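Side-chain contacts in intracellular protein transport protein USO1 (Saccharomyces cerevisiae S288c, PDB 6LSU), which tethers membranes as a coiled-coil homodimer and is required for protein transport from the endoplasmic reticulum to the Golgi complex: residues A[598-601]-A[605-608]; A[561-566]-A[580-585]; A[565-570]-A[608-613]. All blocks are in the same frame, centred on the assembly; numbering follows the deposited sequence.

Contact 1: A[598-601]-A[605-608]; sequences NDFL and SVIK
The ring of Phe600 meets Val606 obliquely, neither squarely over a face nor at an edge. Its CE1 atom lies 4.0 Å from CG1 of Val606. The two side chains cross at about a right angle. The touch is made by one methyl and one ring carbon. Phe600 holds CG anti to its backbone nitrogen (chi1 180°), which carries the ring toward helix 604-614 although the start of the side chain does not aim there. Val606 starts out toward helix 594-601. Its CG1 makes the touch. CD1 of Ile607 sits 3.7 Å from the carbonyl oxygen of Phe600. This is van der Waals packing, since a methyl offers no polar hydrogen. Chi2 of Ile607 is 60°, a folded setting that turns CD1 toward this carbonyl oxygen. The same methyl lies 4.5 Å from CA of Leu601, a looser approach. No hydrogen bond joins the two segments. All four touching residues are buried, and the two segments together bury 153 Å².

Helices 594-601 and 604-614 follow each other through a very short link, and both segments belong to ARM repeat 10. Phe600 also packs on Leu631 and Ala635 of helix 622-637, and on Ser564 of helix 559-568. Leu601 and Ile607 both reach Tyr650 of helix 647-658. The contact lies between two successive helices, with helices 559-568, 622-637 and 647-658 packed around it.

Contact 2: A[561-566]-A[580-585]; sequences QTISEL and ISYLTF
Leu566 lies over the ring of Tyr582 in an off-centre CH-pi contact. Its CB is 4.2 Å from the centroid of the Tyr582 ring and 30° off the ring normal. The carbonyl carbon of Leu566 is over one face too, toward the rim. Ile563 meets the same ring obliquely through CG2, 3.9 Å from Tyr582 CD1. Its other branch ends in CD1, 3.8 Å from CE2 of Phe585. That methyl comes in at the ring edge, near the ring plane. Ile563 therefore bridges the two rings, with CG2 on Tyr582 and CD1 on Phe585. Its CG1 is anti to the carbonyl carbon (chi1 -71°), and this sends the two branches to different rings.

Further helices pack against these residues. Leu503 of helix 499-504 touches both Ile563 and Phe585. Phe585 also packs on Thr521 and Met525 of helix 514-528. Its ring meets that of Trp589, with the planes at about 35°.

The axes of the two segments approach to 10.2 Å. They run roughly antiparallel, inclined at 143° between their N-to-C directions, with a buried apolar interface. Such helix packing is characteristic of armadillo-type repeats, and both segments lie in ARM repeat 9.

Contact 3: A[565-570]-A[608-613]; sequences ELLTTS and KSLLSF
Thr568 and Leu610 cross at about a right angle, methyl against methyl. CG2 of Thr568 is 3.7 Å from CD2 of Leu610. They join ARM repeat 9 to ARM repeat 10, the kind of contact that stacks successive repeats in an alpha-solenoid. The same CG2 lies 3.9 Å from CB of Ser609, so the threonine methyl touches two consecutive residues of helix 604-614. Leu567 adds a looser touch. Its CD2 is 4.3 Å from CD2 of Leu610.

The orientation of Thr568 explains the contact. With chi1 at 53°, OG1 sits between the backbone nitrogen and the carbonyl carbon. CG2 is left to face the other helix. OG1 turns back to its own helix and donates to Glu565 O at 3.0 Å. The hydroxyl is therefore satisfied inside the helix, and the interface itself is apolar.

The contact is only partly buried and takes up 134 Å². Deeper in, Leu567 and Leu610 both pack on Leu631 of helix 622-637. Leu567 also touches Leu586 of helix 577-590.

Glu565 O accepts from three donors: Thr569 N, Thr568 OG1 and Thr569 OG1. Thr569 OG1 is 2.8 Å from Glu565 O and stands above the carbonyl plane, 42° out of it.

The three contacts form one packed region at the junction of ARM repeats 9 and 10. The centres of contact 1 and contact 2 are about 12 Å apart. Those of contact 1 and contact 3 are about 10 Å apart. Those of contact 2 and contact 3 are about 9 Å apart. Helix 559-568 serves contacts 2 and 3, and helix 604-614 serves contacts 1 and 3. Leu567 CD1 lies 3.6 Å from Leu583 CD2, which ties contact 3 to contact 2. Phe600 CZ lies 3.5 Å from Leu610 CD1, which ties it to contact 1. Val606 CG2 packs 3.9 Å from Ser564 CB and connects contacts 1 and 2. All three are structural packing within the globular head.

Contact 1: A[598-601]-A[605-608]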
ATOM      1  N   ASN A 598      16.581  -0.141 -38.685  1.00 69.05           N
ATOM      2  CA  ASN A 598      17.221   0.572 -39.814  1.00 70.93           C
ATOM      3  C   ASN A 598      17.876   1.859 -39.307  1.00 76.63           C
ATOM      4  O   ASN A 598      18.976   2.213 -39.824  1.00 82.12           O
ATOM      5  CB  ASN A 598      16.245   0.820 -40.966  1.00 66.10           C
ATOM      6  CG  ASN A 598      15.880  -0.463 -41.684  1.00 69.12           C
ATOM      7  OD1 ASN A 598      16.313  -1.551 -41.304  1.00 67.97           O
ATOM      8  ND2 ASN A 598      15.053  -0.359 -42.712  1.00 76.20           N
ATOM      9  N   ASP A 599      17.255   2.548 -38.355  1.00 73.12           N
ATOM     10  CA  ASP A 599      17.797   3.833 -37.864  1.00 72.56           C
ATOM     11  C   ASP A 599      19.075   3.492 -37.117  1.00 72.99           C
ATOM     12  O   ASP A 599      20.058   4.238 -37.266  1.00 70.55           O
ATOM     13  CB  ASP A 599      16.789   4.593 -37.007  1.00 83.46           C
ATOM     14  CG  ASP A 599      15.748   5.349 -37.805  1.00 85.15           C
ATOM     15  OD1 ASP A 599      15.545   5.017 -38.999  1.00 96.79           O
ATOM     16  OD2 ASP A 599      15.143   6.256 -37.220  1.00 93.94           O
ATOM     17  N   PHE A 600      19.065   2.375 -36.376  1.00 67.88           N
ATOM     18  CA  PHE A 600      20.217   1.943 -35.544  1.00 68.74           C
ATOM     19  C   PHE A 600      21.406   1.567 -36.444  1.00 70.08           C
ATOM     20  O   PHE A 600      22.514   2.095 -36.229  1.00 70.60           O
ATOM     21  CB  PHE A 600      19.824   0.769 -34.639  1.00 63.39           C
ATOM     22  CG  PHE A 600      20.945   0.264 -33.765  1.00 54.89           C
ATOM     23  CD1 PHE A 600      21.564   1.139 -32.891  1.00 55.67           C
ATOM     24  CD2 PHE A 600      21.420  -1.038 -33.860  1.00 54.80           C
ATOM     25  CE1 PHE A 600      22.592   0.715 -32.058  1.00 52.76           C
ATOM     26  CE2 PHE A 600      22.471  -1.466 -33.063  1.00 52.36           C
ATOM     27  CZ  PHE A 600      23.033  -0.595 -32.136  1.00 55.52           C
ATOM     28  N   LEU A 601      21.149   0.684 -37.421  1.00 75.76           N
ATOM     29  CA  LEU A 601      22.114   0.097 -38.408  1.00 70.82           C
ATOM     30  C   LEU A 601      22.685   1.160 -39.348  1.00 69.60           C
ATOM     31  O   LEU A 601      23.633   0.865 -40.031  1.00 82.99           O
ATOM     32  CB  LEU A 601      21.402  -0.964 -39.248  1.00 61.33           C
ATOM     33  CG  LEU A 601      21.039  -2.246 -38.504  1.00 59.85           C
ATOM     34  CD1 LEU A 601      20.406  -3.240 -39.435  1.00 57.71           C
ATOM     35  CD2 LEU A 601      22.212  -2.877 -37.818  1.00 59.63           C
ATOM     36  N   SER A 605      29.720   3.544 -37.364  1.00 60.85           N
ATOM     37  CA  SER A 605      30.651   4.048 -36.320  1.00 66.35           C
ATOM     38  C   SER A 605      30.216   3.556 -34.926  1.00 69.66           C
ATOM     39  O   SER A 605      31.063   3.113 -34.120  1.00 76.86           O
ATOM     40  CB  SER A 605      30.751   5.541 -36.360  1.00 69.16           C
ATOM     41  OG  SER A 605      31.047   6.009 -35.060  1.00 81.97           O
ATOM     42  N   VAL A 606      28.910   3.604 -34.648  1.00 74.33           N
ATOM     43  CA  VAL A 606      28.306   3.160 -33.364  1.00 64.58           C
ATOM     44  C   VAL A 606      28.442   1.643 -33.282  1.00 63.73           C
ATOM     45  O   VAL A 606      28.961   1.167 -32.250  1.00 63.41           O
ATOM     46  CB  VAL A 606      26.854   3.662 -33.213  1.00 70.51           C
ATOM     47  CG1 VAL A 606      25.999   2.760 -32.323  1.00 73.18           C
ATOM     48  CG2 VAL A 606      26.836   5.100 -32.691  1.00 66.29           C
ATOM     49  N   ILE A 607      28.079   0.893 -34.322  1.00 60.00           N
ATOM     50  CA  ILE A 607      28.189  -0.595 -34.231  1.00 64.83           C
ATOM     51  C   ILE A 607      29.644  -0.946 -33.912  1.00 74.27           C
ATOM     52  O   ILE A 607      29.830  -1.923 -33.149  1.00 79.22           O
ATOM     53  CB  ILE A 607      27.698  -1.331 -35.488  1.00 66.49           C
ATOM     54  CG1 ILE A 607      26.198  -1.154 -35.706  1.00 73.32           C
ATOM     55  CG2 ILE A 607      28.035  -2.807 -35.398  1.00 65.57           C
ATOM     56  CD1 ILE A 607      25.783   0.293 -35.889  1.00 82.93           C
ATOM     57  N   LYS A 608      30.620  -0.181 -34.445  1.00 78.03           N
ATOM     58  CA  LYS A 608      32.076  -0.431 -34.242  1.00 74.85           C
ATOM     59  C   LYS A 608      32.383  -0.236 -32.760  1.00 67.82           C
ATOM     60  O   LYS A 608      32.851  -1.211 -32.134  1.00 64.58           O
ATOM     61  CB  LYS A 608      32.951   0.415 -35.181  1.00 82.14           C
ATOM     62  CG  LYS A 608      32.934  -0.053 -36.638  1.00 80.54           C
ATOM     63  CD  LYS A 608      34.079   0.457 -37.487  1.00 83.67           C
ATOM     64  CE  LYS A 608      33.836   1.816 -38.104  1.00 90.35           C
ATOM     65  NZ  LYS A 608      35.086   2.385 -38.667  1.00 90.29           N
TER

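Contact 2: A[561-566]-A[580-585]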
ATOM      1  N   GLN A 561      19.737   7.745 -33.208  1.00 74.67           N
ATOM      2  CA  GLN A 561      21.196   7.967 -33.401  1.00 79.75           C
ATOM      3  C   GLN A 561      21.720   8.834 -32.244  1.00 70.44           C
ATOM      4  O   GLN A 561      22.734   8.490 -31.649  1.00 74.75           O
ATOM      5  CB  GLN A 561      21.484   8.565 -34.784  1.00 86.51           C
ATOM      6  CG  GLN A 561      22.634   7.863 -35.503  1.00 91.82           C
ATOM      7  CD  GLN A 561      22.335   6.404 -35.758  1.00 94.29           C
ATOM      8  OE1 GLN A 561      22.941   5.506 -35.175  1.00 97.21           O
ATOM      9  NE2 GLN A 561      21.373   6.160 -36.634  1.00100.14           N
ATOM     10  N   THR A 562      20.992   9.865 -31.864  1.00 63.59           N
ATOM     11  CA  THR A 562      21.265  10.672 -30.633  1.00 65.15           C
ATOM     12  C   THR A 562      21.367   9.793 -29.364  1.00 63.15           C
ATOM     13  O   THR A 562      22.247  10.025 -28.516  1.00 64.64           O
ATOM     14  CB  THR A 562      20.174  11.710 -30.384  1.00 63.60           C
ATOM     15  OG1 THR A 562      19.871  12.479 -31.549  1.00 66.17           O
ATOM     16  CG2 THR A 562      20.594  12.680 -29.303  1.00 68.61           C
ATOM     17  N   ILE A 563      20.475   8.841 -29.183  1.00 63.56           N
ATOM     18  CA  ILE A 563      20.491   7.918 -28.001  1.00 69.39           C
ATOM     19  C   ILE A 563      21.743   7.028 -28.127  1.00 72.16           C
ATOM     20  O   ILE A 563      22.368   6.735 -27.059  1.00 70.03           O
ATOM     21  CB  ILE A 563      19.177   7.091 -27.936  1.00 68.62           C
ATOM     22  CG1 ILE A 563      17.997   7.978 -27.530  1.00 69.03           C
ATOM     23  CG2 ILE A 563      19.277   5.888 -27.007  1.00 64.30           C
ATOM     24  CD1 ILE A 563      16.645   7.417 -27.906  1.00 69.00           C
ATOM     25  N   SER A 564      22.086   6.599 -29.361  1.00 66.83           N
ATOM     26  CA  SER A 564      23.266   5.726 -29.652  1.00 67.79           C
ATOM     27  C   SER A 564      24.555   6.409 -29.185  1.00 60.11           C
ATOM     28  O   SER A 564      25.289   5.801 -28.420  1.00 59.81           O
ATOM     29  CB  SER A 564      23.334   5.349 -31.093  1.00 64.82           C
ATOM     30  OG  SER A 564      22.276   4.456 -31.445  1.00 72.72           O
ATOM     31  N   GLU A 565      24.766   7.658 -29.592  1.00 62.31           N
ATOM     32  CA  GLU A 565      25.872   8.524 -29.123  1.00 63.40           C
ATOM     33  C   GLU A 565      25.834   8.597 -27.595  1.00 64.92           C
ATOM     34  O   GLU A 565      26.881   8.318 -26.971  1.00 72.54           O
ATOM     35  CB  GLU A 565      25.780   9.923 -29.745  1.00 76.30           C
ATOM     36  CG  GLU A 565      26.995  10.314 -30.580  1.00 91.82           C
ATOM     37  CD  GLU A 565      26.646  10.889 -31.944  1.00101.17           C
ATOM     38  OE1 GLU A 565      26.047  10.137 -32.761  1.00100.29           O
ATOM     39  OE2 GLU A 565      26.933  12.094 -32.173  1.00114.02           O
ATOM     40  N   LEU A 566      24.672   8.904 -26.999  1.00 68.47           N
ATOM     41  CA  LEU A 566      24.514   8.985 -25.516  1.00 62.11           C
ATOM     42  C   LEU A 566      24.902   7.645 -24.882  1.00 60.90           C
ATOM     43  O   LEU A 566      25.678   7.656 -23.911  1.00 62.56           O
ATOM     44  CB  LEU A 566      23.075   9.391 -25.175  1.00 59.27           C
ATOM     45  CG  LEU A 566      22.788  10.870 -25.400  1.00 61.40           C
ATOM     46  CD1 LEU A 566      21.288  11.152 -25.447  1.00 58.25           C
ATOM     47  CD2 LEU A 566      23.512  11.724 -24.360  1.00 57.30           C
ATOM     48  N   ILE A 580      22.618   0.716 -18.568  1.00 61.34           N
ATOM     49  CA  ILE A 580      21.543  -0.342 -18.588  1.00 64.41           C
ATOM     50  C   ILE A 580      20.243   0.287 -19.120  1.00 60.75           C
ATOM     51  O   ILE A 580      19.507  -0.350 -19.935  1.00 57.85           O
ATOM     52  CB  ILE A 580      21.322  -0.955 -17.192  1.00 66.12           C
ATOM     53  CG1 ILE A 580      22.549  -1.741 -16.726  1.00 67.95           C
ATOM     54  CG2 ILE A 580      20.065  -1.812 -17.181  1.00 64.66           C
ATOM     55  CD1 ILE A 580      22.415  -2.320 -15.322  1.00 71.24           C
ATOM     56  N   SER A 581      20.000   1.536 -18.736  1.00 53.03           N
ATOM     57  CA  SER A 581      18.752   2.235 -19.080  1.00 58.14           C
ATOM     58  C   SER A 581      18.734   2.445 -20.581  1.00 55.63           C
ATOM     59  O   SER A 581      17.792   1.920 -21.201  1.00 53.68           O
ATOM     60  CB  SER A 581      18.599   3.492 -18.277  1.00 61.60           C
ATOM     61  OG  SER A 581      18.418   3.166 -16.909  1.00 58.23           O
ATOM     62  N   TYR A 582      19.758   3.104 -21.152  1.00 60.69           N
ATOM     63  CA  TYR A 582      19.900   3.245 -22.644  1.00 55.50           C
ATOM     64  C   TYR A 582      19.852   1.881 -23.319  1.00 55.00           C
ATOM     65  O   TYR A 582      19.054   1.733 -24.270  1.00 60.97           O
ATOM     66  CB  TYR A 582      21.198   3.921 -23.064  1.00 50.27           C
ATOM     67  CG  TYR A 582      21.282   5.383 -22.717  1.00 47.70           C
ATOM     68  CD1 TYR A 582      20.401   6.308 -23.262  1.00 48.34           C
ATOM     69  CD2 TYR A 582      22.258   5.846 -21.849  1.00 48.28           C
ATOM     70  CE1 TYR A 582      20.445   7.653 -22.898  1.00 50.53           C
ATOM     71  CE2 TYR A 582      22.352   7.186 -21.493  1.00 52.39           C
ATOM     72  CZ  TYR A 582      21.434   8.100 -22.021  1.00 58.85           C
ATOM     73  OH  TYR A 582      21.553   9.435 -21.686  1.00 60.79           O
ATOM     74  N   LEU A 583      20.632   0.911 -22.845  1.00 54.83           N
ATOM     75  CA  LEU A 583      20.764  -0.380 -23.575  1.00 63.55           C
ATOM     76  C   LEU A 583      19.414  -1.094 -23.649  1.00 63.31           C
ATOM     77  O   LEU A 583      18.938  -1.325 -24.790  1.00 70.46           O
ATOM     78  CB  LEU A 583      21.837  -1.245 -22.904  1.00 69.17           C
ATOM     79  CG  LEU A 583      23.249  -0.907 -23.355  1.00 66.99           C
ATOM     80  CD1 LEU A 583      24.260  -1.414 -22.355  1.00 68.64           C
ATOM     81  CD2 LEU A 583      23.494  -1.463 -24.743  1.00 70.45           C
ATOM     82  N   THR A 584      18.796  -1.368 -22.494  1.00 60.57           N
ATOM     83  CA  THR A 584      17.455  -2.023 -22.354  1.00 54.16           C
ATOM     84  C   THR A 584      16.397  -1.213 -23.136  1.00 53.76           C
ATOM     85  O   THR A 584      15.509  -1.830 -23.814  1.00 53.97           O
ATOM     86  CB  THR A 584      17.045  -2.081 -20.878  1.00 56.41           C
ATOM     87  OG1 THR A 584      17.047  -0.775 -20.270  1.00 50.52           O
ATOM     88  CG2 THR A 584      17.970  -2.942 -20.054  1.00 61.19           C
ATOM     89  N   PHE A 585      16.477   0.117 -23.088  1.00 44.09           N
ATOM     90  CA  PHE A 585      15.548   0.953 -23.874  1.00 54.28           C
ATOM     91  C   PHE A 585      15.731   0.587 -25.352  1.00 60.27           C
ATOM     92  O   PHE A 585      14.762  -0.019 -25.914  1.00 59.88           O
ATOM     93  CB  PHE A 585      15.735   2.442 -23.578  1.00 54.18           C
ATOM     94  CG  PHE A 585      14.822   3.302 -24.391  1.00 57.96           C
ATOM     95  CD1 PHE A 585      13.500   2.929 -24.589  1.00 62.89           C
ATOM     96  CD2 PHE A 585      15.277   4.476 -24.977  1.00 63.90           C
ATOM     97  CE1 PHE A 585      12.640   3.731 -25.330  1.00 61.75           C
ATOM     98  CE2 PHE A 585      14.418   5.269 -25.735  1.00 60.24           C
ATOM     99  CZ  PHE A 585      13.111   4.892 -25.911  1.00 59.56           C
TER

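Contact 3: A[565-570]-A[608-613]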
ATOM      1  N   GLU A 565      24.766   7.658 -29.592  1.00 62.31           N
ATOM      2  CA  GLU A 565      25.872   8.524 -29.123  1.00 63.40           C
ATOM      3  C   GLU A 565      25.834   8.597 -27.595  1.00 64.92           C
ATOM      4  O   GLU A 565      26.881   8.318 -26.971  1.00 72.54           O
ATOM      5  CB  GLU A 565      25.780   9.923 -29.745  1.00 76.30           C
ATOM      6  CG  GLU A 565      26.995  10.314 -30.580  1.00 91.82           C
ATOM      7  CD  GLU A 565      26.646  10.889 -31.944  1.00101.17           C
ATOM      8  OE1 GLU A 565      26.047  10.137 -32.761  1.00100.29           O
ATOM      9  OE2 GLU A 565      26.933  12.094 -32.173  1.00114.02           O
ATOM     10  N   LEU A 566      24.672   8.904 -26.999  1.00 68.47           N
ATOM     11  CA  LEU A 566      24.514   8.985 -25.516  1.00 62.11           C
ATOM     12  C   LEU A 566      24.902   7.645 -24.882  1.00 60.90           C
ATOM     13  O   LEU A 566      25.678   7.656 -23.911  1.00 62.56           O
ATOM     14  CB  LEU A 566      23.075   9.391 -25.175  1.00 59.27           C
ATOM     15  CG  LEU A 566      22.788  10.870 -25.400  1.00 61.40           C
ATOM     16  CD1 LEU A 566      21.288  11.152 -25.447  1.00 58.25           C
ATOM     17  CD2 LEU A 566      23.512  11.724 -24.360  1.00 57.30           C
ATOM     18  N   LEU A 567      24.413   6.537 -25.432  1.00 61.62           N
ATOM     19  CA  LEU A 567      24.727   5.164 -24.958  1.00 65.45           C
ATOM     20  C   LEU A 567      26.247   4.991 -24.893  1.00 69.02           C
ATOM     21  O   LEU A 567      26.772   4.873 -23.748  1.00 65.93           O
ATOM     22  CB  LEU A 567      24.088   4.138 -25.896  1.00 62.52           C
ATOM     23  CG  LEU A 567      24.049   2.711 -25.384  1.00 64.07           C
ATOM     24  CD1 LEU A 567      23.571   1.754 -26.458  1.00 69.20           C
ATOM     25  CD2 LEU A 567      25.405   2.296 -24.882  1.00 71.17           C
ATOM     26  N   THR A 568      26.915   4.998 -26.058  1.00 68.87           N
ATOM     27  CA  THR A 568      28.364   4.674 -26.202  1.00 60.38           C
ATOM     28  C   THR A 568      29.132   5.564 -25.236  1.00 59.78           C
ATOM     29  O   THR A 568      29.842   4.986 -24.416  1.00 70.41           O
ATOM     30  CB  THR A 568      28.880   4.872 -27.630  1.00 64.38           C
ATOM     31  OG1 THR A 568      28.579   6.183 -28.122  1.00 58.75           O
ATOM     32  CG2 THR A 568      28.296   3.856 -28.578  1.00 65.48           C
ATOM     33  N   THR A 569      28.868   6.882 -25.227  1.00 53.68           N
ATOM     34  CA  THR A 569      29.408   7.808 -24.195  1.00 55.17           C
ATOM     35  C   THR A 569      29.162   7.317 -22.758  1.00 65.85           C
ATOM     36  O   THR A 569      29.806   7.870 -21.848  1.00 74.61           O
ATOM     37  CB  THR A 569      28.784   9.198 -24.293  1.00 53.30           C
ATOM     38  OG1 THR A 569      28.872   9.755 -25.607  1.00 64.01           O
ATOM     39  CG2 THR A 569      29.388  10.186 -23.330  1.00 50.84           C
ATOM     40  N   SER A 570      28.194   6.417 -22.530  1.00 73.87           N
ATOM     41  CA  SER A 570      27.696   6.049 -21.173  1.00 78.33           C
ATOM     42  C   SER A 570      28.397   4.770 -20.710  1.00 79.54           C
ATOM     43  O   SER A 570      28.257   4.398 -19.547  1.00 75.75           O
ATOM     44  CB  SER A 570      26.176   5.898 -21.134  1.00 78.52           C
ATOM     45  OG  SER A 570      25.719   4.597 -21.554  1.00 76.26           O
ATOM     46  N   LYS A 608      30.620  -0.181 -34.445  1.00 78.03           N
ATOM     47  CA  LYS A 608      32.076  -0.431 -34.242  1.00 74.85           C
ATOM     48  C   LYS A 608      32.383  -0.236 -32.760  1.00 67.82           C
ATOM     49  O   LYS A 608      32.851  -1.211 -32.134  1.00 64.58           O
ATOM     50  CB  LYS A 608      32.951   0.415 -35.181  1.00 82.14           C
ATOM     51  CG  LYS A 608      32.934  -0.053 -36.638  1.00 80.54           C
ATOM     52  CD  LYS A 608      34.079   0.457 -37.487  1.00 83.67           C
ATOM     53  CE  LYS A 608      33.836   1.816 -38.104  1.00 90.35           C
ATOM     54  NZ  LYS A 608      35.086   2.385 -38.667  1.00 90.29           N
ATOM     55  N   SER A 609      32.067   0.934 -32.190  1.00 66.99           N
ATOM     56  CA  SER A 609      32.162   1.197 -30.709  1.00 63.51           C
ATOM     57  C   SER A 609      31.520   0.075 -29.873  1.00 63.52           C
ATOM     58  O   SER A 609      32.118  -0.410 -28.876  1.00 64.24           O
ATOM     59  CB  SER A 609      31.519   2.479 -30.393  1.00 61.34           C
ATOM     60  OG  SER A 609      32.247   3.543 -30.984  1.00 65.45           O
ATOM     61  N   LEU A 610      30.311  -0.349 -30.209  1.00 61.40           N
ATOM     62  CA  LEU A 610      29.635  -1.368 -29.377  1.00 66.44           C
ATOM     63  C   LEU A 610      30.409  -2.686 -29.460  1.00 65.70           C
ATOM     64  O   LEU A 610      30.703  -3.269 -28.396  1.00 74.75           O
ATOM     65  CB  LEU A 610      28.173  -1.491 -29.809  1.00 73.85           C
ATOM     66  CG  LEU A 610      27.341  -0.220 -29.640  1.00 69.05           C
ATOM     67  CD1 LEU A 610      25.943  -0.450 -30.137  1.00 69.88           C
ATOM     68  CD2 LEU A 610      27.322   0.273 -28.209  1.00 73.24           C
ATOM     69  N   LEU A 611      30.773  -3.123 -30.665  1.00 69.87           N
ATOM     70  CA  LEU A 611      31.613  -4.335 -30.853  1.00 71.28           C
ATOM     71  C   LEU A 611      32.942  -4.183 -30.098  1.00 67.56           C
ATOM     72  O   LEU A 611      33.326  -5.101 -29.347  1.00 65.95           O
ATOM     73  CB  LEU A 611      31.834  -4.548 -32.341  1.00 76.07           C
ATOM     74  CG  LEU A 611      30.856  -5.518 -32.986  1.00 82.95           C
ATOM     75  CD1 LEU A 611      31.130  -5.587 -34.469  1.00 89.00           C
ATOM     76  CD2 LEU A 611      30.964  -6.900 -32.362  1.00 87.10           C
ATOM     77  N   SER A 612      33.624  -3.058 -30.248  1.00 60.30           N
ATOM     78  CA  SER A 612      34.888  -2.817 -29.514  1.00 67.14           C
ATOM     79  C   SER A 612      34.604  -2.994 -28.016  1.00 69.93           C
ATOM     80  O   SER A 612      35.374  -3.717 -27.314  1.00 73.66           O
ATOM     81  CB  SER A 612      35.475  -1.458 -29.823  1.00 68.38           C
ATOM     82  OG  SER A 612      35.588  -1.238 -31.232  1.00 75.55           O
ATOM     83  N   PHE A 613      33.560  -2.335 -27.520  1.00 76.56           N
ATOM     84  CA  PHE A 613      33.263  -2.311 -26.065  1.00 77.81           C
ATOM     85  C   PHE A 613      33.043  -3.750 -25.593  1.00 72.18           C
ATOM     86  O   PHE A 613      33.624  -4.105 -24.574  1.00 79.32           O
ATOM     87  CB  PHE A 613      32.074  -1.408 -25.707  1.00 75.61           C
ATOM     88  CG  PHE A 613      31.861  -1.390 -24.215  1.00 71.42           C
ATOM     89  CD1 PHE A 613      31.262  -2.467 -23.581  1.00 71.37           C
ATOM     90  CD2 PHE A 613      32.332  -0.348 -23.431  1.00 69.23           C
ATOM     91  CE1 PHE A 613      31.146  -2.507 -22.199  1.00 65.11           C
ATOM     92  CE2 PHE A 613      32.197  -0.389 -22.046  1.00 63.45           C
ATOM     93  CZ  PHE A 613      31.627  -1.480 -21.441  1.00 57.84           C
TER